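Local coordinates for enolase from the environmental genome shotgun sequencing of the Sargasso Sea (PDB 2QGY), which is of unknown function but binds magnesium and probably catalyses a metal-dependent reaction, as a member of the mandelate racemase and muconate lactonizing enzyme family, at residues A[247-252]-A[271-276]; A[297-302]-A[321-326]. All blocks are in the same frame, centred on the assembly; numbering follows the deposited sequence. Where two conformers were deposited one is given.

Interaction 1. Residues A[247-252]-A[271-276]. With MG (magnesium ion), chain C.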
ATOM      1  N   LYS A 247       1.443  14.620 -23.528  1.00 21.26           N
ATOM      2  CA  LYS A 247       1.817  13.352 -22.901  1.00 20.97           C
ATOM      3  C   LYS A 247       1.393  13.277 -21.436  1.00 20.45           C
ATOM      4  O   LYS A 247       1.666  14.207 -20.669  1.00 20.33           O
ATOM      5  CB  LYS A 247       3.306  13.136 -23.005  1.00 21.90           C
ATOM      6  CG  LYS A 247       3.767  12.937 -24.447  1.00 23.94           C
ATOM      7  CD  LYS A 247       5.276  12.834 -24.521  1.00 28.67           C
ATOM      8  CE  LYS A 247       5.736  12.882 -25.991  1.00 31.88           C
ATOM      9  NZ  LYS A 247       5.006  11.905 -26.835  1.00 36.32           N
ATOM     10  N   VAL A 248       0.751  12.169 -21.051  1.00 18.72           N
ATOM     11  CA  VAL A 248       0.271  11.983 -19.680  1.00 17.67           C
ATOM     12  C   VAL A 248       1.241  11.032 -18.910  1.00 17.34           C
ATOM     13  O   VAL A 248       1.632   9.978 -19.411  1.00 17.17           O
ATOM     14  CB  VAL A 248      -1.216  11.483 -19.653  1.00 18.67           C
ATOM     15  CG1 VAL A 248      -1.702  11.091 -18.241  1.00 18.77           C
ATOM     16  CG2 VAL A 248      -2.188  12.536 -20.264  1.00 19.93           C
ATOM     17  N   VAL A 249       1.606  11.437 -17.697  1.00 15.60           N
ATOM     18  CA  VAL A 249       2.539  10.688 -16.861  1.00 14.97           C
ATOM     19  C   VAL A 249       1.823  10.261 -15.567  1.00 14.26           C
ATOM     20  O   VAL A 249       1.170  11.073 -14.946  1.00 15.37           O
ATOM     21  CB  VAL A 249       3.757  11.545 -16.468  1.00 15.08           C
ATOM     22  CG1 VAL A 249       4.777  10.663 -15.664  1.00 16.47           C
ATOM     23  CG2 VAL A 249       4.490  12.069 -17.736  1.00 15.63           C
ATOM     24  N   THR A 250       1.965   9.005 -15.153  1.00 13.76           N
ATOM     25  CA  THR A 250       1.365   8.568 -13.882  1.00 14.06           C
ATOM     26  C   THR A 250       2.229   7.442 -13.346  1.00 13.60           C
ATOM     27  O   THR A 250       2.979   6.861 -14.116  1.00 13.24           O
ATOM     28  CB  THR A 250      -0.111   8.060 -14.050  1.00 14.79           C
ATOM     29  OG1 THR A 250      -0.706   7.805 -12.752  1.00 15.40           O
ATOM     30  CG2 THR A 250      -0.181   6.811 -14.889  1.00 15.37           C
ATOM     31  N   GLY A 251       2.121   7.145 -12.048  1.00 14.01           N
ATOM     32  CA  GLY A 251       2.753   5.927 -11.546  1.00 15.10           C
ATOM     33  C   GLY A 251       3.508   6.147 -10.247  1.00 16.26           C
ATOM     34  O   GLY A 251       3.651   5.219  -9.475  1.00 15.61           O
ATOM     35  N   GLU A 252       3.967   7.369 -10.009  1.00 16.38           N
ATOM     36  CA  GLU A 252       4.779   7.665  -8.816  1.00 17.41           C
ATOM     37  C   GLU A 252       4.172   7.237  -7.480  1.00 17.50           C
ATOM     38  O   GLU A 252       4.904   6.899  -6.554  1.00 19.14           O
ATOM     39  CB  GLU A 252       5.151   9.142  -8.786  1.00 17.98           C
ATOM     40  CG  GLU A 252       4.028  10.092  -8.535  1.00 19.28           C
ATOM     41  CD  GLU A 252       4.554  11.495  -8.261  1.00 21.32           C
ATOM     42  OE1 GLU A 252       4.959  12.131  -9.234  1.00 24.36           O
ATOM     43  OE2 GLU A 252       4.624  11.930  -7.090  1.00 24.69           O
ATOM     44  N   ILE A 271       3.650   7.793 -20.353  1.00 14.65           N
ATOM     45  CA  ILE A 271       4.917   7.605 -19.621  1.00 15.18           C
ATOM     46  C   ILE A 271       4.552   7.146 -18.214  1.00 14.68           C
ATOM     47  O   ILE A 271       3.622   7.657 -17.622  1.00 13.77           O
ATOM     48  CB  ILE A 271       5.701   8.959 -19.507  1.00 16.01           C
ATOM     49  CG1 ILE A 271       6.043   9.534 -20.899  1.00 15.69           C
ATOM     50  CG2 ILE A 271       6.990   8.798 -18.628  1.00 14.66           C
ATOM     51  CD1 ILE A 271       6.475  11.027 -20.880  1.00 17.13           C
ATOM     52  N   PHE A 272       5.286   6.189 -17.662  1.00 14.75           N
ATOM     53  CA  PHE A 272       5.074   5.824 -16.269  1.00 14.38           C
ATOM     54  C   PHE A 272       6.233   6.373 -15.424  1.00 15.17           C
ATOM     55  O   PHE A 272       7.370   6.345 -15.871  1.00 14.43           O
ATOM     56  CB  PHE A 272       5.098   4.301 -16.103  1.00 15.42           C
ATOM     57  CG  PHE A 272       4.001   3.564 -16.839  1.00 16.43           C
ATOM     58  CD1 PHE A 272       2.766   4.170 -17.116  1.00 15.99           C
ATOM     59  CD2 PHE A 272       4.208   2.250 -17.245  1.00 16.90           C
ATOM     60  CE1 PHE A 272       1.747   3.433 -17.781  1.00 17.44           C
ATOM     61  CE2 PHE A 272       3.180   1.519 -17.901  1.00 15.92           C
ATOM     62  CZ  PHE A 272       1.973   2.119 -18.149  1.00 15.77           C
ATOM     63  N   ASN A 273       5.955   6.843 -14.207  1.00 14.38           N
ATOM     64  CA  ASN A 273       7.015   7.345 -13.343  1.00 14.59           C
ATOM     65  C   ASN A 273       6.964   6.687 -11.938  1.00 15.09           C
ATOM     66  O   ASN A 273       6.945   7.378 -10.946  1.00 14.55           O
ATOM     67  CB  ASN A 273       6.995   8.889 -13.275  1.00 14.18           C
ATOM     68  CG  ASN A 273       5.784   9.434 -12.505  1.00 16.42           C
ATOM     69  OD1 ASN A 273       4.731   8.799 -12.450  1.00 17.69           O
ATOM     70  ND2 ASN A 273       5.955  10.593 -11.856  1.00 14.75           N
ATOM     71  N   PRO A 274       7.010   5.346 -11.868  1.00 16.03           N
ATOM     72  CA  PRO A 274       7.097   4.722 -10.538  1.00 16.04           C
ATOM     73  C   PRO A 274       8.401   5.242  -9.885  1.00 15.73           C
ATOM     74  O   PRO A 274       9.384   5.562 -10.597  1.00 15.57           O
ATOM     75  CB  PRO A 274       7.236   3.225 -10.843  1.00 16.54           C
ATOM     76  CG  PRO A 274       7.853   3.160 -12.216  1.00 17.75           C
ATOM     77  CD  PRO A 274       7.172   4.358 -12.952  1.00 16.73           C
ATOM     78  N   ASP A 275       8.442   5.280  -8.558  1.00 13.72           N
ATOM     79  CA  ASP A 275       9.679   5.746  -7.902  1.00 13.71           C
ATOM     80  C   ASP A 275      10.681   4.590  -7.905  1.00 13.38           C
ATOM     81  O   ASP A 275      10.327   3.420  -7.732  1.00 13.37           O
ATOM     82  CB  ASP A 275       9.407   6.214  -6.471  1.00 13.46           C
ATOM     83  CG  ASP A 275      10.627   6.892  -5.828  1.00 14.96           C
ATOM     84  OD1 ASP A 275      10.725   8.139  -5.874  1.00 18.30           O
ATOM     85  OD2 ASP A 275      11.502   6.174  -5.302  1.00 18.35           O
ATOM     86  N   ILE A 276      11.928   4.931  -8.189  1.00 13.08           N
ATOM     87  CA  ILE A 276      12.996   3.937  -8.251  1.00 12.42           C
ATOM     88  C   ILE A 276      13.112   3.085  -6.971  1.00 12.99           C
ATOM     89  O   ILE A 276      13.528   1.888  -7.004  1.00 14.42           O
ATOM     90  CB  ILE A 276      14.351   4.648  -8.578  1.00 12.51           C
ATOM     91  CG1 ILE A 276      15.471   3.616  -8.822  1.00 15.47           C
ATOM     92  CG2 ILE A 276      14.736   5.675  -7.439  1.00 12.57           C
ATOM     93  CD1 ILE A 276      15.294   2.707 -10.077  1.00 13.58           C
TER
HETATM   94 MG    MG C 701       4.982  14.066  -9.465  1.00 19.91          MG
HETATM   95  O   HOH W   1       6.286   4.267  -7.022  1.00 20.13           O
HETATM   96  O   HOH W   2       4.832  14.530  -7.513  1.00 22.42           O
HETATM   97  O   HOH W   3       2.922  14.085  -9.347  1.00 26.78           O
HETATM   98  O   HOH W   4       7.017  14.591  -9.092  1.00 22.09           O
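Val249 pairs with Ile271 and Thr250 with Phe272 as neighbouring parallel strands, the two segments running in directions 16° apart. Ile271 N donates to Val248 O, and Ile271 O takes Thr250 N at 3.3 Å. Asn273 N continues the pairing to Thr250 O at 3.0 Å, as the strands give way to loop. On one face, Val249 CG2 packs against Ile271 CB at 3.8 Å. The other methyl, Val249 CG1, sits 3.5 Å from Asn273 CG, where the two side chains cross at about a right angle. Trp224 of the neighbouring strand touches both Val249 and Ile271. Thr250 and Phe272 point to the opposite face and meet Leu263 of helix 257-265.

Strand 248-250, helix 257-265 and strand 271-272 form a right-handed beta-alpha-beta crossover of the enolase-type barrel. The metal ligand Glu252 lies just past the C-terminal end of strand 248-250; Asp200 and Glu226 sit at the ends of strands 197-200 and 224-226. The Asn273 amide grips Glu252 twice. With chi1 at 70°, Asn273 CG lies between its backbone N and carbonyl carbon, and the amide reaches across to Glu252. Asn273 OD1 receives Glu252 N at 2.9 Å, from above the plane of the amide carbonyl. Asn273 ND2 donates to Glu252 OE1 at 3.2 Å, on the anti side of the carboxylate. The carboxylate and amide planes are turned 56° apart. Glu252 OE1 also binds the magnesium ion at 1.9 Å, so Asn273 is a second-shell residue that positions a metal ligand. Asp200, Glu226 and three waters complete the coordination. One of these waters also donates to Glu252 OE2. Further along, a water joins Glu252 O to Asp275 N, at 2.8 Å from the latter.

Interaction 2. Residues A[297-302]-A[321-326]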
ATOM      1  N   ILE A 297       5.143   2.918 -24.640  1.00 19.82           N
ATOM      2  CA  ILE A 297       5.122   3.733 -23.414  1.00 18.88           C
ATOM      3  C   ILE A 297       6.556   3.843 -22.876  1.00 19.83           C
ATOM      4  O   ILE A 297       7.315   2.873 -22.915  1.00 19.01           O
ATOM      5  CB  ILE A 297       4.176   3.071 -22.373  1.00 19.11           C
ATOM      6  CG1 ILE A 297       2.723   3.169 -22.885  1.00 17.14           C
ATOM      7  CG2 ILE A 297       4.383   3.692 -20.951  1.00 17.24           C
ATOM      8  CD1 ILE A 297       1.696   2.376 -22.103  1.00 20.61           C
ATOM      9  N   PHE A 298       6.939   5.032 -22.426  1.00 19.35           N
ATOM     10  CA  PHE A 298       8.276   5.259 -21.883  1.00 20.17           C
ATOM     11  C   PHE A 298       8.245   5.248 -20.361  1.00 19.02           C
ATOM     12  O   PHE A 298       7.193   5.369 -19.763  1.00 17.55           O
ATOM     13  CB  PHE A 298       8.814   6.589 -22.379  1.00 21.00           C
ATOM     14  CG  PHE A 298       9.125   6.581 -23.853  1.00 24.22           C
ATOM     15  CD1 PHE A 298      10.430   6.431 -24.295  1.00 24.81           C
ATOM     16  CD2 PHE A 298       8.093   6.680 -24.793  1.00 27.79           C
ATOM     17  CE1 PHE A 298      10.715   6.395 -25.657  1.00 26.75           C
ATOM     18  CE2 PHE A 298       8.364   6.647 -26.165  1.00 28.60           C
ATOM     19  CZ  PHE A 298       9.682   6.498 -26.591  1.00 28.37           C
ATOM     20  N   ILE A 299       9.421   5.105 -19.770  1.00 18.09           N
ATOM     21  CA  ILE A 299       9.584   5.079 -18.316  1.00 17.65           C
ATOM     22  C   ILE A 299      10.491   6.223 -17.865  1.00 17.81           C
ATOM     23  O   ILE A 299      11.605   6.374 -18.344  1.00 18.53           O
ATOM     24  CB  ILE A 299      10.230   3.750 -17.857  1.00 17.94           C
ATOM     25  CG1 ILE A 299       9.398   2.533 -18.318  1.00 17.65           C
ATOM     26  CG2 ILE A 299      10.394   3.727 -16.321  1.00 17.38           C
ATOM     27  CD1 ILE A 299       7.950   2.460 -17.727  1.00 19.76           C
ATOM     28  N   SER A 300      10.007   7.027 -16.934  1.00 17.78           N
ATOM     29  CA  SER A 300      10.812   8.103 -16.376  1.00 16.16           C
ATOM     30  C   SER A 300      10.746   7.877 -14.887  1.00 16.57           C
ATOM     31  O   SER A 300       9.812   8.294 -14.253  1.00 15.81           O
ATOM     32  CB  SER A 300      10.156   9.450 -16.687  1.00 16.43           C
ATOM     33  OG  SER A 300      10.869  10.516 -16.054  1.00 18.47           O
ATOM     34  N   PRO A 301      11.721   7.170 -14.308  1.00 16.15           N
ATOM     35  CA  PRO A 301      11.573   6.930 -12.874  1.00 15.88           C
ATOM     36  C   PRO A 301      11.472   8.200 -12.027  1.00 16.23           C
ATOM     37  O   PRO A 301      12.156   9.217 -12.292  1.00 16.89           O
ATOM     38  CB  PRO A 301      12.841   6.137 -12.519  1.00 16.61           C
ATOM     39  CG  PRO A 301      13.245   5.493 -13.835  1.00 16.63           C
ATOM     40  CD  PRO A 301      12.965   6.598 -14.852  1.00 17.94           C
ATOM     41  N   HIS A 302      10.617   8.139 -11.011  1.00 15.42           N
ATOM     42  CA  HIS A 302      10.437   9.236 -10.101  1.00 14.84           C
ATOM     43  C   HIS A 302      11.575   9.031  -9.101  1.00 14.50           C
ATOM     44  O   HIS A 302      11.988   7.907  -8.862  1.00 15.01           O
ATOM     45  CB  HIS A 302       9.053   9.069  -9.455  1.00 15.28           C
ATOM     46  CG  HIS A 302       8.739  10.015  -8.324  1.00 17.10           C
ATOM     47  ND1 HIS A 302       8.945   9.675  -7.006  1.00 20.06           N
ATOM     48  CD2 HIS A 302       8.093  11.207  -8.302  1.00 18.66           C
ATOM     49  CE1 HIS A 302       8.495  10.638  -6.219  1.00 20.19           C
ATOM     50  NE2 HIS A 302       7.983  11.591  -6.980  1.00 20.18           N
ATOM     51  N   ILE A 321      17.720   0.461 -20.269  1.00 24.17           N
ATOM     52  CA  ILE A 321      16.444   0.222 -20.988  1.00 24.79           C
ATOM     53  C   ILE A 321      16.328   1.083 -22.265  1.00 25.13           C
ATOM     54  O   ILE A 321      16.794   2.217 -22.282  1.00 24.80           O
ATOM     55  CB  ILE A 321      15.194   0.404 -20.072  1.00 24.31           C
ATOM     56  CG1 ILE A 321      15.177   1.816 -19.469  1.00 23.58           C
ATOM     57  CG2 ILE A 321      15.176  -0.652 -18.971  1.00 26.71           C
ATOM     58  CD1 ILE A 321      13.830   2.238 -18.848  1.00 24.70           C
ATOM     59  N   PRO A 322      15.705   0.540 -23.340  1.00 26.05           N
ATOM     60  CA  PRO A 322      15.604   1.289 -24.598  1.00 26.44           C
ATOM     61  C   PRO A 322      14.520   2.351 -24.588  1.00 26.20           C
ATOM     62  O   PRO A 322      14.546   3.247 -25.450  1.00 27.44           O
ATOM     63  CB  PRO A 322      15.255   0.209 -25.622  1.00 27.16           C
ATOM     64  CG  PRO A 322      14.510  -0.813 -24.856  1.00 27.36           C
ATOM     65  CD  PRO A 322      15.100  -0.798 -23.452  1.00 27.04           C
ATOM     66  N   ASN A 323      13.594   2.278 -23.619  1.00 24.21           N
ATOM     67  CA  ASN A 323      12.463   3.236 -23.547  1.00 22.55           C
ATOM     68  C   ASN A 323      12.481   4.137 -22.302  1.00 22.02           C
ATOM     69  O   ASN A 323      11.440   4.430 -21.718  1.00 21.01           O
ATOM     70  CB  ASN A 323      11.115   2.518 -23.632  1.00 22.76           C
ATOM     71  CG  ASN A 323      10.856   1.632 -22.442  1.00 22.04           C
ATOM     72  OD1 ASN A 323      11.782   1.024 -21.907  1.00 20.44           O
ATOM     73  ND2 ASN A 323       9.588   1.528 -22.029  1.00 18.85           N
ATOM     74  N   SER A 324      13.672   4.548 -21.878  1.00 20.93           N
ATOM     75  CA  SER A 324      13.793   5.505 -20.798  0.50 21.06           C
ATOM     76  C   SER A 324      13.420   6.900 -21.295  1.00 21.19           C
ATOM     77  O   SER A 324      13.763   7.278 -22.434  1.00 21.61           O
ATOM     78  CB  SER A 324      15.229   5.519 -20.287  0.50 20.95           C
ATOM     79  OG  SER A 324      16.089   6.030 -21.285  0.50 20.58           O
ATOM     80  N   GLU A 325      12.718   7.656 -20.458  1.00 20.15           N
ATOM     81  CA  GLU A 325      12.580   9.079 -20.686  1.00 21.20           C
ATOM     82  C   GLU A 325      13.620   9.736 -19.789  1.00 20.58           C
ATOM     83  O   GLU A 325      14.395   9.038 -19.140  1.00 20.34           O
ATOM     84  CB  GLU A 325      11.168   9.579 -20.335  1.00 21.27           C
ATOM     85  CG  GLU A 325      10.341   9.923 -21.537  1.00 23.76           C
ATOM     86  CD  GLU A 325      10.830  11.171 -22.272  1.00 26.90           C
ATOM     87  OE1 GLU A 325      10.180  11.549 -23.259  1.00 26.92           O
ATOM     88  OE2 GLU A 325      11.841  11.790 -21.871  1.00 24.01           O
ATOM     89  N   LYS A 326      13.615  11.059 -19.737  1.00 20.31           N
ATOM     90  CA  LYS A 326      14.547  11.786 -18.887  1.00 20.24           C
ATOM     91  C   LYS A 326      14.335  11.429 -17.410  1.00 19.21           C
ATOM     92  O   LYS A 326      13.197  11.254 -16.970  1.00 18.61           O
ATOM     93  CB  LYS A 326      14.397  13.275 -19.129  1.00 20.13           C
ATOM     94  CG  LYS A 326      14.892  13.680 -20.534  1.00 21.74           C
ATOM     95  CD  LYS A 326      14.571  15.118 -20.776  1.00 27.20           C
ATOM     96  CE  LYS A 326      13.365  15.224 -21.699  1.00 31.53           C
ATOM     97  NZ  LYS A 326      13.622  14.459 -22.984  1.00 36.18           N
TER
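Asn323 turns its CG between its own backbone N and carbonyl carbon (chi1 66°), bringing the amide beside Ile297. Ser300 holds OG on the far side from its backbone N (chi1 175°), and the hydroxyl reaches Lys326. These two polar groups bond near the two ends of the contact. Asn323 ND2 donates to Ile297 O at 2.8 Å, and the bond lies both in the carbonyl plane and in the plane of the amide. ND2 has a second, weak bond to Ser289 O of helix 282-294. Ser300 OG donates to Lys326 O at 2.6 Å, nearly in line with the C=O bond.

Between them the backbones meet in step. Ile299 N donates to Asn323 O at 2.9 Å. Glu325 N donates to Ile299 O at 2.7 Å and is nearly straight at the hydrogen (174°). Ile299 and Ser324 form a single backbone bridge. Beside it, Ile299 CB meets Ile321 CD1 at 4.0 Å, with Ser289 touching both isoleucines. Phe298 lies along the other segment. Phe298 CB packs on Glu325 CG at 3.8 Å, and Ser324 O is at the edge of the ring, near its plane.

The Glu325 chain bends at chi2, and Glu325 OE2 takes Lys326 N at 2.9 Å on its anti lone pair. Lys326 NZ forms a salt bridge to the same oxygen, with a weak, long hydrogen bond. Tyr223 OH bonds to both Glu325 OE1 and Lys326 NZ.

Segment 321-326 links helix 309-320 to strand 327-329. The contact joins the seventh strand, 298-299, to the lead-in of the eighth, 327-329, which closes on the first, 135-141, in the modified TIM barrel of the enolase superfamily.

How the interactions relate
Interactions 1 and 2 follow one another along the chain and share a sheet, since strands 271-272 and 298-299 are neighbours in it. Their centres are 9 Å apart. Beyond the strands they join directly: Pro274 O lies 2.9 Å from His302 N, and Asp275 OD1 lies 2.6 Å from His302 ND1, both probable hydrogen bonds. The Asp275-His302 pair resembles the Asp-His dyad of mandelate racemase, though its role here is not established. His302 also touches Glu252, the metal ligand of interaction 1. Glu252 of interaction 1 binds the magnesium ion directly, while the side chain of Ser300 in interaction 2 is about 10 Å from it.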